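Local coordinates for Tll1590 protein (Thermosynechococcus elongatus, PDB 6LDQ) that belongs to the sucrose-phosphate synthase family and carries a glycosyl transferase 4-like domain of the GT-B clan, at residues 48-53 / 104-109. Numbering follows the deposited sequence.
Sequences DMFTRK and YGYPLI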
loop_
_atom_site.group_PDB
_atom_site.type_symbol
_atom_site.label_atom_id
_atom_site.label_comp_id
_atom_site.label_asym_id
_atom_site.label_seq_id
_atom_site.Cartn_x
_atom_site.Cartn_y
_atom_site.Cartn_z
ATOM N N ASP A 48 -4.376 5.973 -7.907
ATOM C CA ASP A 48 -5.308 6.384 -6.861
ATOM C C ASP A 48 -4.690 5.982 -5.520
ATOM O O ASP A 48 -4.461 4.797 -5.290
ATOM C CB ASP A 48 -6.672 5.701 -7.032
ATOM C CG ASP A 48 -7.502 6.272 -8.221
ATOM O OD1 ASP A 48 -7.270 7.430 -8.598
ATOM O OD2 ASP A 48 -8.380 5.551 -8.738
ATOM N N MET A 49 -4.415 6.961 -4.658
ATOM C CA MET A 49 -3.883 6.730 -3.319
ATOM C C MET A 49 -5.002 6.925 -2.301
ATOM O O MET A 49 -5.735 7.916 -2.376
ATOM C CB MET A 49 -2.728 7.693 -3.024
ATOM C CG MET A 49 -1.454 7.445 -3.840
ATOM S SD MET A 49 -0.386 8.899 -3.820
ATOM C CE MET A 49 -1.305 9.901 -4.987
ATOM N N PHE A 50 -5.141 5.985 -1.365
ATOM C CA PHE A 50 -6.211 6.011 -0.371
ATOM C C PHE A 50 -5.613 6.139 1.027
ATOM O O PHE A 50 -4.679 5.401 1.385
ATOM C CB PHE A 50 -7.092 4.749 -0.442
ATOM C CG PHE A 50 -7.801 4.559 -1.767
ATOM C CD1 PHE A 50 -7.122 4.068 -2.889
ATOM C CD2 PHE A 50 -9.150 4.873 -1.893
ATOM C CE1 PHE A 50 -7.795 3.903 -4.110
ATOM C CE2 PHE A 50 -9.820 4.710 -3.111
ATOM C CZ PHE A 50 -9.135 4.224 -4.219
ATOM N N THR A 51 -6.136 7.090 1.798
ATOM C CA THR A 51 -5.832 7.232 3.209
ATOM C C THR A 51 -7.151 7.515 3.921
ATOM O O THR A 51 -8.198 7.698 3.285
ATOM C CB THR A 51 -4.763 8.329 3.446
ATOM O OG1 THR A 51 -4.389 8.366 4.841
ATOM C CG2 THR A 51 -5.250 9.715 2.986
ATOM N N ARG A 52 -7.121 7.492 5.253
ATOM C CA ARG A 52 -8.329 7.754 6.009
ATOM C C ARG A 52 -8.560 9.254 6.153
ATOM O O ARG A 52 -7.621 10.059 6.140
ATOM C CB ARG A 52 -8.265 7.099 7.404
ATOM C CG ARG A 52 -7.189 7.682 8.329
ATOM C CD ARG A 52 -7.149 6.906 9.677
ATOM N NE ARG A 52 -8.507 6.675 10.144
ATOM C CZ ARG A 52 -9.106 7.431 11.058
ATOM N NH1 ARG A 52 -8.431 8.421 11.620
ATOM N NH2 ARG A 52 -10.370 7.194 11.412
ATOM N N LYS A 53 -9.832 9.623 6.282
ATOM C CA LYS A 53 -10.185 10.973 6.691
ATOM C C LYS A 53 -9.886 11.167 8.167
ATOM O O LYS A 53 -10.109 10.268 8.981
ATOM C CB LYS A 53 -11.665 11.231 6.459
ATOM C CG LYS A 53 -12.024 11.626 5.079
ATOM C CD LYS A 53 -13.456 12.104 5.065
ATOM C CE LYS A 53 -13.824 12.674 3.709
ATOM N NZ LYS A 53 -15.303 12.865 3.597
ATOM N N TYR A 104 -13.187 0.524 -10.254
ATOM C CA TYR A 104 -11.907 0.680 -10.942
ATOM C C TYR A 104 -11.174 -0.631 -11.148
ATOM O O TYR A 104 -10.315 -0.706 -12.038
ATOM C CB TYR A 104 -11.017 1.671 -10.189
ATOM C CG TYR A 104 -11.583 3.069 -10.271
ATOM C CD1 TYR A 104 -11.301 3.895 -11.349
ATOM C CD2 TYR A 104 -12.444 3.536 -9.299
ATOM C CE1 TYR A 104 -11.850 5.165 -11.437
ATOM C CE2 TYR A 104 -12.990 4.791 -9.371
ATOM C CZ TYR A 104 -12.695 5.606 -10.443
ATOM O OH TYR A 104 -13.252 6.859 -10.485
ATOM N N GLY A 105 -11.495 -1.660 -10.373
ATOM C CA GLY A 105 -10.927 -2.981 -10.595
ATOM C C GLY A 105 -9.417 -3.057 -10.583
ATOM O O GLY A 105 -8.847 -3.872 -11.317
ATOM N N TYR A 106 -8.749 -2.227 -9.777
ATOM C CA TYR A 106 -7.287 -2.145 -9.679
ATOM C C TYR A 106 -6.563 -3.479 -9.823
ATOM O O TYR A 106 -6.651 -4.336 -8.926
ATOM C CB TYR A 106 -6.893 -1.508 -8.342
ATOM C CG TYR A 106 -7.566 -0.180 -8.070
ATOM C CD1 TYR A 106 -7.194 0.966 -8.758
ATOM C CD2 TYR A 106 -8.587 -0.080 -7.141
ATOM C CE1 TYR A 106 -7.813 2.190 -8.518
ATOM C CE2 TYR A 106 -9.215 1.134 -6.885
ATOM C CZ TYR A 106 -8.828 2.266 -7.567
ATOM O OH TYR A 106 -9.463 3.464 -7.319
ATOM N N PRO A 107 -5.816 -3.689 -10.924
ATOM C CA PRO A 107 -5.039 -4.935 -11.065
ATOM C C PRO A 107 -3.840 -5.013 -10.144
ATOM O O PRO A 107 -3.262 -6.093 -9.994
ATOM C CB PRO A 107 -4.583 -4.910 -12.540
ATOM C CG PRO A 107 -4.703 -3.459 -12.966
ATOM C CD PRO A 107 -5.905 -2.954 -12.208
ATOM N N LEU A 108 -3.399 -3.898 -9.598
ATOM C CA LEU A 108 -2.286 -3.874 -8.666
ATOM C C LEU A 108 -2.694 -2.981 -7.511
ATOM O O LEU A 108 -3.288 -1.913 -7.708
ATOM C CB LEU A 108 -0.996 -3.357 -9.317
ATOM C CG LEU A 108 0.323 -3.305 -8.539
ATOM C CD1 LEU A 108 1.483 -3.580 -9.519
ATOM C CD2 LEU A 108 0.506 -1.942 -7.886
ATOM N N ILE A 109 -2.412 -3.444 -6.307
ATOM C CA ILE A 109 -2.650 -2.669 -5.104
ATOM C C ILE A 109 -1.376 -2.726 -4.283
ATOM O O ILE A 109 -0.873 -3.818 -4.009
ATOM C CB ILE A 109 -3.843 -3.213 -4.295
ATOM C CG1 ILE A 109 -5.122 -3.231 -5.147
ATOM C CG2 ILE A 109 -4.038 -2.369 -3.058
ATOM C CD1 ILE A 109 -6.400 -3.466 -4.312
#
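The phenol of Y106 reaches the carboxylate of D48 and donates a hydrogen bond from OH to OD2 of D48, 2.7 Å long. The hydrogen bond lands on the anti side of that oxygen, 20° out of the carboxylate plane. Ring and carboxylate stand almost perpendicular, at 86°, with OD2 at the ring's edge and in its plane, 3.4 Å from CE1 of Y106. D48 gets there with CG set beside its backbone N and anti to the carbonyl carbon (chi1 -73°), pointing off the strand toward segment 104-109.

Two residues along the same strand, F50 points to the same side, and its side chain and that of Y106 approach each other from opposite directions. Its CZ lies 3.2 Å from OH of Y106, which sits at the phenyl edge in the plane of the ring, and 3.9 Å from CZ of Y106. The two rings meet obliquely, their planes steeply inclined. On the helix 90-104 side, F97 and Y100 each pair edge-to-face with F50. At Y104, which closes that helix, OD2 of D48 lies over the centre of one face of the ring, 4.2 Å above its plane, while CB of Y104 sits 3.5 Å above the plane of the Y106 ring, offset toward its rim.

Strand 8-11 runs between strands 47-52 and 108-112 in this largely parallel, Rossmann-like sheet, so the contact is made by side chains that bridge over it; Y106 also touches A9. OD1 of D48 forms a salt bridge with R69 of the neighbouring strand 68-73. The buried carboxylate thus has a charged partner on one oxygen and a phenol on the other, a pairing that probably keeps it ionised among the surrounding aromatic rings and joins the loop between helix 90-104 and strand 108-112 to strand 47-52, across the intervening strand 8-11.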